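PDB 2JHP: VP4 CORE protein from Bluetongue virus, which caps the viral mRNA as a multifunctional enzyme of the inner capsid, carrying its successive capping reactions along one elongated chain. Local coordinates for residues E155-Y160 against K384-H389; E173-K178 against R378-K383; P327-D332 against L372-D377. One frame throughout, in Å; residues are numbered along the deposited sequence.

Interaction 1 of 3, residues E155-Y160 against K384-H389; sequences EIPPLY and KRLFEH. With GUN (guanine), chain D.
E155 meets R385 twice. E155 O lies 3.2 Å from R385 CD. The E155 carboxylate lies over one face of the guanidinium, offset toward the rim, the two planes 39° apart. E155 OE1 is 3.4 Å from R385 NH2, yet no N-H points at it, so this salt bridge rests on charge and not on a directed hydrogen bond. F170 makes a cation-pi contact with the same arginine. A water accepts from E155 N and donates to E388 OE1 over 2.5 Å, joining loop and helix. I156 places CG2 over one face of the H389 ring, while its CG1 reaches CD2. P157 carries the apolar part. P157 CD rests 3.6 Å from H389 CB, and P157 CB touches L386 CD2 at 4.1 Å. This loop follows strand 149-152 of a Rossmann-like methyltransferase sheet, ordered 3-2-1-4-5-7-6, and runs across helix 380-391. The other side of that helix faces guanine: N1 of the base lies over the centre of the F387 ring. K384 NZ forms a salt bridge with E388 OE2, on the syn side of the carboxylate, and that oxygen also accepts from A137 N. P158 sets CD beside R385 NH1. L159 brings CD1 to 3.9 Å from H389 CE1; the L159 and H389 side chains come from opposite directions.

Interaction 2 of 3, residues E173-K178 against R378-K383; sequences EPTDEK and RGRFLK. With GUN (guanine), chain D.
The R380 guanidinium and the E173 carboxylate lie with their planes 24° apart. E173 OE1 approaches the guanidinium obliquely, 2.8 Å from R380 NH1, in a salt bridge whose hydrogen bond is weak because the N-H angle is only 121°. The two side chains run side by side and point the same way. R380 starts with CG anti to the backbone N (chi1 178°) and stays extended as far as NE, which carries its end out to the acid. The F381 ring receives E173 CG obliquely, 3.9 Å from F381 CE1. The backbones also bond: R380 N donates to E173 O over 2.9 Å. T175 packs OG1 on the backbone of G379 and R380 without a hydrogen bond, and its methyl CG2 lies 3.5 Å from K383 NZ. D176 OD1 forms a salt bridge with K383 NZ at 3.2 Å. Both charges have further partners: D176 OD2 pairs with R210, and K383 NZ with D184. This network probably fixes the end of the lysine; K383 CG lies 3.2 Å from guanine N2. G379 holds the N-cap position, and its O accepts from K383 N in the first helical turn. D172 OD1 accepts from F381 N. The arrangement is thus a helix start held by a loop, with K383 forming part of the guanine pocket beside it.

Interaction 3 of 3, residues P327-D332 against L372-D377; sequences PGADAD and LYHGRD
H374 carries the A329 methyl over one face of its imidazole. A329 CB stands 4.0 Å from the centroid of the H374 ring and 25° off the normal, a CH-pi contact offset toward the ND1 and CE1 rim. Carbonyl O of D330 lies at the edge of the same ring, near its plane. H374 ND1 donates to D330 O over 3.5 Å, a weak bond. With CG anti to the carbonyl carbon (chi1 -75°), the ring is brought up to the loop from the end of helix 363-373. H374 is the first residue to leave that helix. P325 also packs on its side chain. The main bond of the contact is between backbones: G375 N donates to A329 O over 2.8 Å. At G375 the backbone angles would jam a CB against the preceding carbonyl, and at G328 the positive phi also favours glycine. A water accepts from A331 N at 2.9 Å and from R376 N, and so bridges the two segments. R376 swings its guanidinium above G328 O, and R376 NH1 comes within 3.9 Å of G328 CA. This arginine is poorly ordered. Its NH2 gives a weak hydrogen bond to T175 O. The contact joins the loop between strands 322-324 and 335-341 to the turn between helices 363-373 and 380-391. No ion pair spans it: D330 OD1 and R376 NE are 5.9 Å apart. The chemistry implies a join set mainly by one direct backbone bond, a water bridge and the H374 ring, with A331 CA and G375 CA close; charge adds little.

In the fold
Interactions 1 and 2 share helix 380-391 and both touch the same guanine. Interaction 2 meets the start of the helix, and interaction 1 its later turns. Interaction 3 holds the turn before that helix; its centre lies farther from the chain centre, about 29 Å, against 19 Å for interaction 1. All three are partly buried, interaction 2 with the smallest share of buried residues. Interaction 1 is mainly proline and histidine packing with one ion pair at its margin. Interaction 2 is the most ionic. Interaction 3 relies on one backbone bond, a water bridge and a CH-pi contact. They adjoin: P158 packs on Y373 and L382, P327 touches L386, and R378 NE probably bonds Y373 O.

Interaction 1 of 3, residues E155-Y160 against K384-H389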
loop_
_atom_site.group_PDB
_atom_site.type_symbol
_atom_site.label_atom_id
_atom_site.label_comp_id
_atom_site.label_asym_id
_atom_site.label_seq_id
_atom_site.Cartn_x
_atom_site.Cartn_y
_atom_site.Cartn_z
ATOM N N GLU A 155 12.553 3.728 -6.261
ATOM C CA GLU A 155 13.258 4.243 -7.437
ATOM C C GLU A 155 14.130 5.398 -6.989
ATOM O O GLU A 155 13.635 6.401 -6.503
ATOM C CB GLU A 155 12.257 4.697 -8.511
ATOM C CG GLU A 155 12.619 4.255 -9.944
ATOM C CD GLU A 155 11.917 5.072 -11.063
ATOM O OE1 GLU A 155 10.747 5.497 -10.885
ATOM O OE2 GLU A 155 12.539 5.277 -12.133
ATOM N N ILE A 156 15.436 5.231 -7.132
ATOM C CA ILE A 156 16.418 6.205 -6.652
ATOM C C ILE A 156 16.360 7.533 -7.427
ATOM O O ILE A 156 16.363 7.524 -8.654
ATOM C CB ILE A 156 17.843 5.601 -6.690
ATOM C CG1 ILE A 156 17.972 4.472 -5.655
ATOM C CG2 ILE A 156 18.889 6.663 -6.435
ATOM C CD1 ILE A 156 19.347 3.834 -5.604
ATOM N N PRO A 157 16.285 8.677 -6.704
ATOM C CA PRO A 157 16.257 10.008 -7.332
ATOM C C PRO A 157 17.591 10.378 -7.940
ATOM O O PRO A 157 18.589 9.694 -7.677
ATOM C CB PRO A 157 15.992 10.950 -6.150
ATOM C CG PRO A 157 16.510 10.208 -4.947
ATOM C CD PRO A 157 16.207 8.764 -5.226
ATOM N N PRO A 158 17.612 11.440 -8.773
ATOM C CA PRO A 158 18.827 12.124 -9.210
ATOM C C PRO A 158 19.670 12.581 -8.029
ATOM O O PRO A 158 19.174 13.292 -7.160
ATOM C CB PRO A 158 18.293 13.359 -9.932
ATOM C CG PRO A 158 16.943 12.976 -10.383
ATOM C CD PRO A 158 16.404 12.008 -9.396
ATOM N N LEU A 159 20.936 12.178 -8.008
ATOM C CA LEU A 159 21.854 12.548 -6.939
ATOM C C LEU A 159 23.188 12.963 -7.513
ATOM O O LEU A 159 23.409 12.864 -8.721
ATOM C CB LEU A 159 22.095 11.362 -6.010
ATOM C CG LEU A 159 20.874 10.573 -5.583
ATOM C CD1 LEU A 159 21.271 9.191 -5.000
ATOM C CD2 LEU A 159 20.025 11.368 -4.577
ATOM N N TYR A 160 24.069 13.419 -6.625
ATOM C CA TYR A 160 25.460 13.687 -6.944
ATOM C C TYR A 160 26.381 13.334 -5.777
ATOM O O TYR A 160 26.175 13.794 -4.647
ATOM C CB TYR A 160 25.666 15.153 -7.316
ATOM C CG TYR A 160 27.072 15.452 -7.800
ATOM C CD1 TYR A 160 27.373 15.459 -9.161
ATOM C CD2 TYR A 160 28.098 15.725 -6.900
ATOM C CE1 TYR A 160 28.655 15.732 -9.614
ATOM C CE2 TYR A 160 29.380 15.995 -7.342
ATOM C CZ TYR A 160 29.655 16.000 -8.705
ATOM O OH TYR A 160 30.933 16.267 -9.154
ATOM N N LYS A 384 8.537 12.908 -4.103
ATOM C CA LYS A 384 8.244 11.540 -3.676
ATOM C C LYS A 384 9.512 10.719 -3.486
ATOM O O LYS A 384 9.760 10.188 -2.400
ATOM C CB LYS A 384 7.304 10.844 -4.675
ATOM C CG LYS A 384 6.630 9.573 -4.150
ATOM C CD LYS A 384 5.456 9.165 -5.037
ATOM C CE LYS A 384 5.165 7.663 -4.983
ATOM N NZ LYS A 384 6.214 6.856 -5.687
ATOM N N ARG A 385 10.309 10.649 -4.551
ATOM C CA ARG A 385 11.536 9.861 -4.617
ATOM C C ARG A 385 12.622 10.270 -3.619
ATOM O O ARG A 385 13.392 9.425 -3.160
ATOM C CB ARG A 385 12.123 9.934 -6.018
ATOM C CG ARG A 385 11.437 9.070 -7.038
ATOM C CD ARG A 385 12.406 8.829 -8.170
ATOM N NE ARG A 385 11.759 8.709 -9.473
ATOM C CZ ARG A 385 12.413 8.780 -10.628
ATOM N NH1 ARG A 385 13.731 8.974 -10.630
ATOM N NH2 ARG A 385 11.754 8.659 -11.773
ATOM N N LEU A 386 12.710 11.563 -3.317
ATOM C CA LEU A 386 13.642 12.041 -2.310
ATOM C C LEU A 386 13.183 11.509 -0.945
ATOM O O LEU A 386 13.941 10.883 -0.215
ATOM C CB LEU A 386 13.717 13.580 -2.319
ATOM C CG LEU A 386 14.408 14.331 -3.467
ATOM C CD1 LEU A 386 14.150 15.833 -3.378
ATOM C CD2 LEU A 386 15.908 14.085 -3.484
ATOM N N PHE A 387 11.924 11.760 -0.629
ATOM C CA PHE A 387 11.299 11.282 0.583
ATOM C C PHE A 387 11.595 9.807 0.834
ATOM O O PHE A 387 12.090 9.447 1.902
ATOM C CB PHE A 387 9.781 11.504 0.487
ATOM C CG PHE A 387 9.053 11.306 1.781
ATOM C CD1 PHE A 387 9.430 12.004 2.916
ATOM C CD2 PHE A 387 7.962 10.447 1.853
ATOM C CE1 PHE A 387 8.757 11.837 4.103
ATOM C CE2 PHE A 387 7.260 10.282 3.039
ATOM C CZ PHE A 387 7.659 10.981 4.169
ATOM N N GLU A 388 11.297 8.967 -0.161
ATOM C CA GLU A 388 11.466 7.517 -0.056
ATOM C C GLU A 388 12.930 7.104 0.072
ATOM O O GLU A 388 13.260 6.118 0.742
ATOM C CB GLU A 388 10.861 6.826 -1.271
ATOM C CG GLU A 388 9.329 6.939 -1.371
ATOM C CD GLU A 388 8.777 6.578 -2.754
ATOM O OE1 GLU A 388 9.568 6.484 -3.724
ATOM O OE2 GLU A 388 7.541 6.384 -2.866
ATOM N N HIS A 389 13.813 7.858 -0.569
ATOM C CA HIS A 389 15.204 7.496 -0.568
ATOM C C HIS A 389 15.867 7.834 0.756
ATOM O O HIS A 389 16.733 7.097 1.239
ATOM C CB HIS A 389 15.953 8.134 -1.734
ATOM C CG HIS A 389 17.349 7.622 -1.876
ATOM N ND1 HIS A 389 18.456 8.433 -1.745
ATOM C CD2 HIS A 389 17.822 6.366 -2.067
ATOM C CE1 HIS A 389 19.550 7.705 -1.886
ATOM N NE2 HIS A 389 19.192 6.446 -2.074
HETATM N N9 GUN D . 4.707 12.054 -1.714
HETATM C C8 GUN D . 3.663 11.413 -1.180
HETATM N N7 GUN D . 3.600 11.674 0.128
HETATM C C5 GUN D . 4.606 12.488 0.430
HETATM C C6 GUN D . 5.015 13.073 1.625
HETATM O O6 GUN D . 4.396 12.865 2.670
HETATM N N1 GUN D . 6.145 13.909 1.606
HETATM C C2 GUN D . 6.816 14.108 0.375
HETATM N N2 GUN D . 7.885 14.881 0.330
HETATM N N3 GUN D . 6.391 13.530 -0.764
HETATM C C4 GUN D . 5.310 12.733 -0.750
HETATM O O HOH W 1 9.824 4.596 -5.392
#

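Interaction 2 of 3, residues E173-K178 against R378-K383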
loop_
_atom_site.group_PDB
_atom_site.type_symbol
_atom_site.label_atom_id
_atom_site.label_comp_id
_atom_site.label_asym_id
_atom_site.label_seq_id
_atom_site.Cartn_x
_atom_site.Cartn_y
_atom_site.Cartn_z
ATOM N N GLU A 173 5.402 16.593 -12.576
ATOM C CA GLU A 173 4.249 17.480 -12.395
ATOM C C GLU A 173 4.561 18.574 -11.365
ATOM O O GLU A 173 5.522 18.439 -10.604
ATOM C CB GLU A 173 3.024 16.673 -11.933
ATOM C CG GLU A 173 2.602 15.550 -12.876
ATOM C CD GLU A 173 1.334 14.825 -12.436
ATOM O OE1 GLU A 173 0.769 15.189 -11.379
ATOM O OE2 GLU A 173 0.900 13.891 -13.162
ATOM N N PRO A 174 3.768 19.668 -11.345
ATOM C CA PRO A 174 3.942 20.722 -10.330
ATOM C C PRO A 174 3.656 20.251 -8.897
ATOM O O PRO A 174 2.875 19.315 -8.714
ATOM C CB PRO A 174 2.929 21.799 -10.761
ATOM C CG PRO A 174 1.935 21.079 -11.599
ATOM C CD PRO A 174 2.703 20.015 -12.309
ATOM N N THR A 175 4.297 20.875 -7.904
ATOM C CA THR A 175 4.026 20.583 -6.481
ATOM C C THR A 175 4.022 21.866 -5.657
ATOM O O THR A 175 3.934 22.955 -6.209
ATOM C CB THR A 175 5.079 19.651 -5.822
ATOM O OG1 THR A 175 6.124 19.333 -6.747
ATOM C CG2 THR A 175 4.416 18.384 -5.287
ATOM N N ASP A 176 4.157 21.733 -4.341
ATOM C CA ASP A 176 4.223 22.877 -3.441
ATOM C C ASP A 176 5.428 23.775 -3.726
ATOM O O ASP A 176 6.390 23.351 -4.369
ATOM C CB ASP A 176 4.266 22.393 -1.987
ATOM C CG ASP A 176 2.963 21.717 -1.557
ATOM O OD1 ASP A 176 2.930 20.466 -1.451
ATOM O OD2 ASP A 176 1.968 22.441 -1.339
ATOM N N GLU A 177 5.360 25.017 -3.250
ATOM C CA GLU A 177 6.473 25.956 -3.362
ATOM C C GLU A 177 7.753 25.385 -2.747
ATOM O O GLU A 177 7.738 24.800 -1.656
ATOM C CB GLU A 177 6.123 27.317 -2.740
ATOM C CG GLU A 177 5.595 27.255 -1.308
ATOM C CD GLU A 177 5.410 28.623 -0.669
ATOM O OE1 GLU A 177 6.417 29.331 -0.451
ATOM O OE2 GLU A 177 4.252 28.987 -0.371
ATOM N N LYS A 178 8.850 25.569 -3.476
ATOM C CA LYS A 178 10.176 25.030 -3.162
ATOM C C LYS A 178 10.494 24.832 -1.678
ATOM O O LYS A 178 10.929 23.742 -1.275
ATOM C CB LYS A 178 11.229 25.903 -3.849
ATOM C CG LYS A 178 12.656 25.771 -3.392
ATOM C CD LYS A 178 13.448 26.980 -3.923
ATOM C CE LYS A 178 14.469 27.485 -2.899
ATOM N NZ LYS A 178 14.996 28.852 -3.181
ATOM N N ARG A 378 7.587 21.202 -12.504
ATOM C CA ARG A 378 8.187 19.913 -12.127
ATOM C C ARG A 378 8.286 19.763 -10.621
ATOM O O ARG A 378 8.158 20.734 -9.880
ATOM C CB ARG A 378 9.572 19.725 -12.770
ATOM C CG ARG A 378 9.558 19.703 -14.314
ATOM C CD ARG A 378 10.927 19.356 -14.924
ATOM N NE ARG A 378 11.487 18.105 -14.383
ATOM C CZ ARG A 378 11.287 16.887 -14.890
ATOM N NH1 ARG A 378 10.543 16.709 -15.971
ATOM N NH2 ARG A 378 11.839 15.834 -14.309
ATOM N N GLY A 379 8.486 18.536 -10.166
ATOM C CA GLY A 379 8.829 18.320 -8.770
ATOM C C GLY A 379 8.064 17.268 -7.999
ATOM O O GLY A 379 8.587 16.745 -7.020
ATOM N N ARG A 380 6.837 16.962 -8.417
ATOM C CA ARG A 380 5.961 16.080 -7.636
ATOM C C ARG A 380 6.593 14.721 -7.386
ATOM O O ARG A 380 6.711 14.277 -6.243
ATOM C CB ARG A 380 4.583 15.934 -8.301
ATOM C CG ARG A 380 3.622 15.001 -7.575
ATOM C CD ARG A 380 2.200 15.190 -8.064
ATOM N NE ARG A 380 1.307 14.172 -7.516
ATOM C CZ ARG A 380 0.763 13.183 -8.218
ATOM N NH1 ARG A 380 0.997 13.067 -9.519
ATOM N NH2 ARG A 380 -0.025 12.306 -7.614
ATOM N N PHE A 381 7.025 14.082 -8.464
ATOM C CA PHE A 381 7.643 12.772 -8.388
ATOM C C PHE A 381 9.087 12.827 -7.885
ATOM O O PHE A 381 9.576 11.867 -7.289
ATOM C CB PHE A 381 7.512 12.052 -9.725
ATOM C CG PHE A 381 6.080 11.815 -10.137
ATOM C CD1 PHE A 381 5.558 12.412 -11.282
ATOM C CD2 PHE A 381 5.249 10.997 -9.364
ATOM C CE1 PHE A 381 4.231 12.195 -11.663
ATOM C CE2 PHE A 381 3.927 10.774 -9.731
ATOM C CZ PHE A 381 3.419 11.378 -10.886
ATOM N N LEU A 382 9.766 13.948 -8.111
ATOM C CA LEU A 382 11.074 14.145 -7.491
ATOM C C LEU A 382 10.901 14.160 -5.971
ATOM O O LEU A 382 11.577 13.421 -5.256
ATOM C CB LEU A 382 11.765 15.429 -7.991
ATOM C CG LEU A 382 13.139 15.754 -7.377
ATOM C CD1 LEU A 382 14.146 14.590 -7.552
ATOM C CD2 LEU A 382 13.717 17.033 -7.930
ATOM N N LYS A 383 9.970 14.979 -5.488
ATOM C CA LYS A 383 9.703 15.050 -4.061
ATOM C C LYS A 383 9.438 13.661 -3.483
ATOM O O LYS A 383 10.064 13.278 -2.508
ATOM C CB LYS A 383 8.545 15.996 -3.758
ATOM C CG LYS A 383 8.527 16.459 -2.320
ATOM C CD LYS A 383 7.605 17.633 -2.110
ATOM C CE LYS A 383 6.154 17.218 -2.119
ATOM N NZ LYS A 383 5.269 18.398 -1.917
HETATM N N9 GUN D . 4.707 12.054 -1.714
HETATM C C8 GUN D . 3.663 11.413 -1.180
HETATM N N7 GUN D . 3.600 11.674 0.128
HETATM C C5 GUN D . 4.606 12.488 0.430
HETATM C C6 GUN D . 5.015 13.073 1.625
HETATM O O6 GUN D . 4.396 12.865 2.670
HETATM N N1 GUN D . 6.145 13.909 1.606
HETATM C C2 GUN D . 6.816 14.108 0.375
HETATM N N2 GUN D . 7.885 14.881 0.330
HETATM N N3 GUN D . 6.391 13.530 -0.764
HETATM C C4 GUN D . 5.310 12.733 -0.750
#

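Interaction 3 of 3, residues P327-D332 against L372-D377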
loop_
_atom_site.group_PDB
_atom_site.type_symbol
_atom_site.label_atom_id
_atom_site.label_comp_id
_atom_site.label_asym_id
_atom_site.label_seq_id
_atom_site.Cartn_x
_atom_site.Cartn_y
_atom_site.Cartn_z
ATOM N N PRO A 327 12.563 20.160 -5.681
ATOM C CA PRO A 327 11.195 20.173 -6.191
ATOM C C PRO A 327 10.589 21.563 -6.038
ATOM O O PRO A 327 10.777 22.202 -5.002
ATOM C CB PRO A 327 10.463 19.175 -5.283
ATOM C CG PRO A 327 11.509 18.390 -4.622
ATOM C CD PRO A 327 12.731 19.227 -4.554
ATOM N N GLY A 328 9.882 22.024 -7.072
ATOM C CA GLY A 328 9.182 23.311 -7.044
ATOM C C GLY A 328 10.061 24.530 -7.275
ATOM O O GLY A 328 9.585 25.668 -7.194
ATOM N N ALA A 329 11.338 24.298 -7.565
ATOM C CA ALA A 329 12.280 25.377 -7.825
ATOM C C ALA A 329 12.209 25.813 -9.286
ATOM O O ALA A 329 11.864 25.016 -10.160
ATOM C CB ALA A 329 13.697 24.950 -7.455
ATOM N N ASP A 330 12.535 27.078 -9.538
ATOM C CA ASP A 330 12.496 27.650 -10.888
ATOM C C ASP A 330 13.561 27.063 -11.807
ATOM O O ASP A 330 14.615 26.621 -11.346
ATOM C CB ASP A 330 12.622 29.174 -10.833
ATOM C CG ASP A 330 11.279 29.863 -10.640
ATOM O OD1 ASP A 330 10.404 29.293 -9.946
ATOM O OD2 ASP A 330 11.091 30.975 -11.192
ATOM N N ALA A 331 13.264 27.057 -13.106
ATOM C CA ALA A 331 14.156 26.504 -14.132
ATOM C C ALA A 331 15.550 27.136 -14.137
ATOM O O ALA A 331 16.534 26.464 -14.436
ATOM C CB ALA A 331 13.513 26.630 -15.503
ATOM N N ASP A 332 15.617 28.425 -13.803
ATOM C CA ASP A 332 16.882 29.169 -13.767
ATOM C C ASP A 332 17.563 29.190 -12.392
ATOM O O ASP A 332 18.661 29.733 -12.250
ATOM C CB ASP A 332 16.703 30.603 -14.295
ATOM C CG ASP A 332 15.551 31.366 -13.635
ATOM O OD1 ASP A 332 14.966 30.915 -12.648
ATOM O OD2 ASP A 332 15.217 32.460 -14.113
ATOM N N LEU A 372 17.875 19.760 -16.055
ATOM C CA LEU A 372 17.119 18.540 -16.301
ATOM C C LEU A 372 15.889 18.396 -15.404
ATOM O O LEU A 372 14.869 17.884 -15.852
ATOM C CB LEU A 372 18.007 17.293 -16.152
ATOM C CG LEU A 372 19.031 16.934 -17.236
ATOM C CD1 LEU A 372 19.868 15.735 -16.796
ATOM C CD2 LEU A 372 18.352 16.641 -18.558
ATOM N N TYR A 373 15.974 18.848 -14.152
ATOM C CA TYR A 373 14.926 18.535 -13.173
ATOM C C TYR A 373 14.125 19.713 -12.604
ATOM O O TYR A 373 12.981 19.533 -12.194
ATOM C CB TYR A 373 15.491 17.641 -12.051
ATOM C CG TYR A 373 16.216 16.417 -12.570
ATOM C CD1 TYR A 373 15.540 15.426 -13.291
ATOM C CD2 TYR A 373 17.578 16.258 -12.359
ATOM C CE1 TYR A 373 16.210 14.307 -13.785
ATOM C CE2 TYR A 373 18.256 15.143 -12.847
ATOM C CZ TYR A 373 17.570 14.172 -13.557
ATOM O OH TYR A 373 18.268 13.077 -14.032
ATOM N N HIS A 374 14.710 20.905 -12.577
ATOM C CA HIS A 374 14.004 22.092 -12.077
ATOM C C HIS A 374 12.901 22.607 -13.029
ATOM O O HIS A 374 12.834 22.228 -14.206
ATOM C CB HIS A 374 14.997 23.215 -11.757
ATOM C CG HIS A 374 15.782 23.002 -10.500
ATOM N ND1 HIS A 374 16.355 24.044 -9.803
ATOM C CD2 HIS A 374 16.084 21.878 -9.810
ATOM C CE1 HIS A 374 16.989 23.568 -8.745
ATOM N NE2 HIS A 374 16.841 22.255 -8.728
ATOM N N GLY A 375 12.043 23.477 -12.504
ATOM C CA GLY A 375 10.937 24.042 -13.267
ATOM C C GLY A 375 9.690 24.133 -12.414
ATOM O O GLY A 375 9.370 23.204 -11.670
ATOM N N ARG A 376 8.979 25.252 -12.526
ATOM C CA ARG A 376 7.770 25.476 -11.734
ATOM C C ARG A 376 6.658 24.479 -12.088
ATOM O O ARG A 376 5.675 24.370 -11.367
ATOM C CB ARG A 376 7.283 26.929 -11.859
ATOM C CG ARG A 376 6.774 27.548 -10.552
ATOM C CD ARG A 376 5.341 27.134 -10.218
ATOM N NE ARG A 376 5.123 26.988 -8.777
ATOM C CZ ARG A 376 5.397 25.887 -8.071
ATOM N NH1 ARG A 376 5.915 24.813 -8.657
ATOM N NH2 ARG A 376 5.158 25.860 -6.765
ATOM N N ASP A 377 6.824 23.750 -13.190
ATOM C CA ASP A 377 5.908 22.659 -13.529
ATOM C C ASP A 377 6.479 21.265 -13.237
ATOM O O ASP A 377 5.919 20.269 -13.675
ATOM C CB ASP A 377 5.436 22.757 -14.982
ATOM C CG ASP A 377 6.555 23.144 -15.953
ATOM O OD1 ASP A 377 6.232 23.748 -17.005
ATOM O OD2 ASP A 377 7.741 22.857 -15.677
HETATM O O HOH W 2 10.510 27.920 -13.653
#